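Local coordinates for protein probable tRNA pseudouridine synthase D (Methanosarcina mazei, PDB 1Z2Z) that probably catalyses the conversion of uridine-13 in transfer RNA to pseudouridine, at residues Y49-L54 and T92-I97; T100-I105 and L115-R120. All blocks are in the same frame, centred on the assembly; numbering follows the deposited sequence.

Overall arrangement
Interactions 1 and 2, their centres about 8 Å apart, meet in one mixed sheet, where strand 49-57 runs antiparallel to strand 90-98 on one edge and to strand 113-121 on the other. A strand that pairs along both edges can in this way tie two separate contacts into one layer. They come in series along the chain: strand 90-98 closes interaction 1, then the short helix 102-105 and strand 113-121 form interaction 2. Interaction 1 is buried, and the side chain of Gln93 comes to about 9 Å from that of Asp86, the predicted nucleophile. Interaction 2 covers part of the same sheet farther from the centre of the chain, away from that site.

Interaction 1 (Y49-L54 and T92-I97); sequences YLIVEL and TQKISI
Val52 and Ile95 face each other as a hydrogen-bonded pair of an antiparallel sheet, with Val52 CB 4.1 Å from Ile95 CG1. Leu50 with Ile97 and Leu54 with Gln93 are the matching pairs to their sides, and six backbone bonds join the two strands, whose directions differ by 157°.

The bumps on this face are set diagonally. Val52 holds CG2 anti to its own carbonyl carbon, which aims that methyl across the strands at Ile97 CD1, 4.0 Å away. Leu54 CD2 makes the same diagonal step, to Ile95 CG2 at 3.9 Å, and through this shared slant the isoleucine branches fill the hollows between the residues of 49-54. Gln93 runs alongside Leu54, pointing the same way, and a water sits within hydrogen-bonding distance of both Leu54 O (2.9 Å) and Gln93 OE1 (3.0 Å).

On the face of Ile51 and Glu53, the two branches of Ile51 spread along the partner strand: CG2 rests on Lys94 CG at 3.5 Å, while CD1 lies against Ser96 CB at 3.6 Å. Lys94 ends in a salt bridge to Glu43, and Ser96 OG bonds to Val125 N.

Strand 113-121 pairs along the far edge of 49-54, strand 79-81 packs against Gln93, Ile95 and Ser96, and Ile105 of helix 102-105 lies over Leu50 and Val52.

Interaction 2 (T100-I105 and L115-R120); sequences TDASEI and LKVLGR
Arg120 reaches back from its strand to the turn ahead of the short helix, where NH2 donates to Thr100 O at 2.7 Å with an N-H...O angle of 163°. The oxygen lies in the guanidinium plane, at its edge, and a bend at chi3 (66°) turns the head of the long side chain to meet it. NE is held as well, by Gly47 O, so bonds from two parts of the chain fix the rotation of the flat group.

The closely packed part is apolar. Ile105, buried, crosses Val117 at about a right angle, its CG1 lying 3.8 Å from Val117 CG2. That same methyl touches Ala102 CB at 3.9 Å, and thus wedges between two residues of the helical turn. Farther along the strand, Leu115 CD1 comes to 4.4 Å from Ile105 CB, a looser fit.

Toward solvent the contact thins out. Exposed Asp101 sends OD1 only to within 4.2 Å of Arg120 NH2, well out of the guanidinium plane, so charge alone can act there. Its backbone N instead bonds to Glu104 OE2 (3.2 Å). A leucine at Arg120 would probably leave both Thr100 O and Gly47 O without their side-chain donor and free the turn to shift.

Leu118 and Gly119, both facing Ile51, form a classic beta bulge. With strands 90-98 and 113-121 parallel on the two edges of strand 49-57, helix 102-105 belongs to a beta-alpha-beta crossover that spans the middle strand.

Interaction 1 (Y49-L54 and T92-I97)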
loop_
_atom_site.group_PDB
_atom_site.type_symbol
_atom_site.label_atom_id
_atom_site.label_comp_id
_atom_site.label_asym_id
_atom_site.label_seq_id
_atom_site.Cartn_x
_atom_site.Cartn_y
_atom_site.Cartn_z
ATOM N N TYR A 49 10.513 28.153 -10.635
ATOM C CA TYR A 49 9.911 27.334 -9.594
ATOM C C TYR A 49 10.695 27.487 -8.284
ATOM O O TYR A 49 11.917 27.295 -8.234
ATOM C CB TYR A 49 9.875 25.865 -10.054
ATOM C CG TYR A 49 8.712 25.522 -10.973
ATOM C CD1 TYR A 49 7.412 25.518 -10.487
ATOM C CD2 TYR A 49 8.906 25.217 -12.325
ATOM C CE1 TYR A 49 6.331 25.227 -11.310
ATOM C CE2 TYR A 49 7.817 24.919 -13.165
ATOM C CZ TYR A 49 6.535 24.930 -12.646
ATOM O OH TYR A 49 5.422 24.680 -13.426
ATOM N N LEU A 50 9.982 27.860 -7.226
ATOM C CA LEU A 50 10.601 28.055 -5.919
ATOM C C LEU A 50 10.461 26.748 -5.157
ATOM O O LEU A 50 9.359 26.225 -5.029
ATOM C CB LEU A 50 9.898 29.207 -5.184
ATOM C CG LEU A 50 10.616 29.840 -3.987
ATOM C CD1 LEU A 50 10.654 28.843 -2.881
ATOM C CD2 LEU A 50 12.021 30.271 -4.363
ATOM N N ILE A 51 11.569 26.217 -4.662
ATOM C CA ILE A 51 11.516 24.944 -3.947
ATOM C C ILE A 51 11.655 25.099 -2.438
ATOM O O ILE A 51 12.691 25.548 -1.914
ATOM C CB ILE A 51 12.606 23.951 -4.420
ATOM C CG1 ILE A 51 12.759 23.976 -5.952
ATOM C CG2 ILE A 51 12.230 22.576 -3.930
ATOM C CD1 ILE A 51 11.466 23.757 -6.740
ATOM N N VAL A 52 10.616 24.654 -1.747
ATOM C CA VAL A 52 10.527 24.774 -0.305
ATOM C C VAL A 52 10.355 23.479 0.461
ATOM O O VAL A 52 9.696 22.552 -0.002
ATOM C CB VAL A 52 9.334 25.678 0.053
ATOM C CG1 VAL A 52 9.418 26.099 1.502
ATOM C CG2 VAL A 52 9.304 26.886 -0.865
ATOM N N GLU A 53 10.938 23.435 1.650
ATOM C CA GLU A 53 10.817 22.270 2.515
ATOM C C GLU A 53 9.594 22.548 3.371
ATOM O O GLU A 53 9.560 23.527 4.110
ATOM C CB GLU A 53 12.036 22.133 3.407
ATOM C CG GLU A 53 11.979 20.928 4.293
ATOM C CD GLU A 53 13.086 20.933 5.318
ATOM O OE1 GLU A 53 12.794 21.231 6.495
ATOM O OE2 GLU A 53 14.249 20.658 4.941
ATOM N N LEU A 54 8.593 21.694 3.244
ATOM C CA LEU A 54 7.350 21.824 3.970
ATOM C C LEU A 54 7.335 20.942 5.214
ATOM O O LEU A 54 7.606 19.745 5.138
ATOM C CB LEU A 54 6.196 21.442 3.044
ATOM C CG LEU A 54 4.788 21.276 3.619
ATOM C CD1 LEU A 54 4.380 22.547 4.352
ATOM C CD2 LEU A 54 3.810 20.955 2.471
ATOM N N THR A 92 7.856 16.199 7.164
ATOM C CA THR A 92 8.725 17.102 6.419
ATOM C C THR A 92 8.843 16.576 4.972
ATOM O O THR A 92 8.964 15.366 4.763
ATOM C CB THR A 92 10.121 17.094 7.059
ATOM O OG1 THR A 92 10.007 17.461 8.437
ATOM C CG2 THR A 92 11.061 18.047 6.360
ATOM N N GLN A 93 8.815 17.461 3.978
ATOM C CA GLN A 93 8.929 17.036 2.582
ATOM C C GLN A 93 9.295 18.206 1.684
ATOM O O GLN A 93 9.206 19.362 2.092
ATOM C CB GLN A 93 7.614 16.471 2.073
ATOM C CG GLN A 93 6.564 17.529 1.851
ATOM C CD GLN A 93 5.211 16.930 1.590
ATOM O OE1 GLN A 93 4.232 17.219 2.286
ATOM N NE2 GLN A 93 5.147 16.075 0.592
ATOM N N LYS A 94 9.697 17.906 0.449
ATOM C CA LYS A 94 10.059 18.959 -0.487
ATOM C C LYS A 94 8.862 19.263 -1.400
ATOM O O LYS A 94 8.119 18.365 -1.778
ATOM C CB LYS A 94 11.282 18.529 -1.299
ATOM C CG LYS A 94 11.572 19.395 -2.518
ATOM C CD LYS A 94 12.865 18.979 -3.217
ATOM C CE LYS A 94 14.068 19.211 -2.320
ATOM N NZ LYS A 94 15.392 18.910 -2.955
ATOM N N ILE A 95 8.645 20.536 -1.705
ATOM C CA ILE A 95 7.550 20.920 -2.579
ATOM C C ILE A 95 8.025 21.999 -3.536
ATOM O O ILE A 95 9.132 22.537 -3.399
ATOM C CB ILE A 95 6.328 21.471 -1.797
ATOM C CG1 ILE A 95 6.692 22.771 -1.079
ATOM C CG2 ILE A 95 5.810 20.427 -0.820
ATOM C CD1 ILE A 95 5.446 23.582 -0.618
ATOM N N SER A 96 7.208 22.308 -4.527
ATOM C CA SER A 96 7.590 23.357 -5.456
ATOM C C SER A 96 6.427 24.317 -5.594
ATOM O O SER A 96 5.259 23.921 -5.518
ATOM C CB SER A 96 7.967 22.783 -6.824
ATOM O OG SER A 96 6.815 22.324 -7.506
ATOM N N ILE A 97 6.765 25.586 -5.786
ATOM C CA ILE A 97 5.773 26.638 -5.928
ATOM C C ILE A 97 6.136 27.484 -7.121
ATOM O O ILE A 97 7.233 28.048 -7.190
ATOM C CB ILE A 97 5.739 27.548 -4.690
ATOM C CG1 ILE A 97 5.571 26.706 -3.413
ATOM C CG2 ILE A 97 4.608 28.546 -4.839
ATOM C CD1 ILE A 97 5.575 27.515 -2.132
HETATM O O HOH W 1 5.662 17.657 4.896
#

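Interaction 2 (T100-I105 and L115-R120)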
loop_
_atom_site.group_PDB
_atom_site.type_symbol
_atom_site.label_atom_id
_atom_site.label_comp_id
_atom_site.label_asym_id
_atom_site.label_seq_id
_atom_site.Cartn_x
_atom_site.Cartn_y
_atom_site.Cartn_z
ATOM N N THR A 100 7.168 32.187 -7.437
ATOM C CA THR A 100 7.125 32.752 -6.103
ATOM C C THR A 100 8.549 32.965 -5.649
ATOM O O THR A 100 9.417 32.113 -5.870
ATOM C CB THR A 100 6.429 31.823 -5.100
ATOM O OG1 THR A 100 5.079 31.583 -5.517
ATOM C CG2 THR A 100 6.425 32.464 -3.707
ATOM N N ASP A 101 8.788 34.114 -5.022
ATOM C CA ASP A 101 10.123 34.440 -4.527
ATOM C C ASP A 101 10.296 33.988 -3.092
ATOM O O ASP A 101 9.320 33.786 -2.384
ATOM C CB ASP A 101 10.393 35.943 -4.616
ATOM C CG ASP A 101 10.449 36.428 -6.030
ATOM O OD1 ASP A 101 11.100 35.750 -6.862
ATOM O OD2 ASP A 101 9.848 37.492 -6.322
ATOM N N ALA A 102 11.549 33.839 -2.686
ATOM C CA ALA A 102 11.913 33.404 -1.346
ATOM C C ALA A 102 11.326 34.292 -0.249
ATOM O O ALA A 102 10.756 33.805 0.734
ATOM C CB ALA A 102 13.428 33.365 -1.225
ATOM N N SER A 103 11.466 35.601 -0.434
ATOM C CA SER A 103 10.986 36.597 0.526
ATOM C C SER A 103 9.485 36.531 0.831
ATOM O O SER A 103 9.050 36.865 1.943
ATOM C CB SER A 103 11.349 37.995 0.023
ATOM O OG SER A 103 11.009 38.143 -1.349
ATOM N N GLU A 104 8.700 36.091 -0.149
ATOM C CA GLU A 104 7.259 35.982 0.027
ATOM C C GLU A 104 6.879 34.899 1.002
ATOM O O GLU A 104 5.889 35.022 1.730
ATOM C CB GLU A 104 6.562 35.619 -1.272
ATOM C CG GLU A 104 6.697 36.545 -2.435
ATOM C CD GLU A 104 5.695 36.166 -3.489
ATOM O OE1 GLU A 104 4.489 36.123 -3.172
ATOM O OE2 GLU A 104 6.104 35.890 -4.623
ATOM N N ILE A 105 7.629 33.805 0.975
ATOM C CA ILE A 105 7.311 32.693 1.858
ATOM C C ILE A 105 7.919 32.870 3.236
ATOM O O ILE A 105 7.640 32.103 4.153
ATOM C CB ILE A 105 7.751 31.327 1.242
ATOM C CG1 ILE A 105 9.160 31.435 0.680
ATOM C CG2 ILE A 105 6.750 30.889 0.185
ATOM C CD1 ILE A 105 9.589 30.237 -0.151
ATOM N N LEU A 115 7.878 26.711 6.762
ATOM C CA LEU A 115 8.306 26.808 5.374
ATOM C C LEU A 115 9.758 27.250 5.294
ATOM O O LEU A 115 10.128 28.273 5.860
ATOM C CB LEU A 115 7.433 27.818 4.628
ATOM C CG LEU A 115 5.953 27.501 4.424
ATOM C CD1 LEU A 115 5.313 28.619 3.628
ATOM C CD2 LEU A 115 5.782 26.171 3.680
ATOM N N LYS A 116 10.582 26.496 4.575
ATOM C CA LYS A 116 11.995 26.836 4.444
ATOM C C LYS A 116 12.438 26.690 2.986
ATOM O O LYS A 116 12.284 25.639 2.369
ATOM C CB LYS A 116 12.841 25.923 5.348
ATOM C CG LYS A 116 12.295 25.756 6.776
ATOM C CD LYS A 116 13.113 24.760 7.620
ATOM C CE LYS A 116 12.454 24.446 8.973
ATOM N NZ LYS A 116 13.126 23.286 9.652
ATOM N N VAL A 117 12.989 27.752 2.430
ATOM C CA VAL A 117 13.427 27.713 1.047
ATOM C C VAL A 117 14.588 26.731 0.873
ATOM O O VAL A 117 15.441 26.589 1.753
ATOM C CB VAL A 117 13.852 29.129 0.582
ATOM C CG1 VAL A 117 14.281 29.114 -0.855
ATOM C CG2 VAL A 117 12.690 30.094 0.770
ATOM N N LEU A 118 14.593 26.020 -0.250
ATOM C CA LEU A 118 15.679 25.104 -0.552
ATOM C C LEU A 118 16.386 25.695 -1.779
ATOM O O LEU A 118 17.604 25.640 -1.880
ATOM C CB LEU A 118 15.157 23.675 -0.813
ATOM C CG LEU A 118 14.547 22.941 0.403
ATOM C CD1 LEU A 118 13.892 21.652 -0.039
ATOM C CD2 LEU A 118 15.596 22.672 1.460
ATOM N N GLY A 119 15.631 26.302 -2.690
ATOM C CA GLY A 119 16.273 26.890 -3.851
ATOM C C GLY A 119 15.299 27.067 -4.984
ATOM O O GLY A 119 14.105 27.225 -4.747
ATOM N N ARG A 120 15.791 27.043 -6.219
ATOM C CA ARG A 120 14.892 27.193 -7.365
ATOM C C ARG A 120 15.218 26.160 -8.440
ATOM O O ARG A 120 16.246 25.494 -8.385
ATOM C CB ARG A 120 14.983 28.620 -7.945
ATOM C CG ARG A 120 14.609 29.753 -6.954
ATOM C CD ARG A 120 14.540 31.135 -7.630
ATOM N NE ARG A 120 13.446 31.207 -8.584
ATOM C CZ ARG A 120 12.177 31.421 -8.256
ATOM N NH1 ARG A 120 11.239 31.448 -9.197
ATOM N NH2 ARG A 120 11.841 31.629 -6.992
#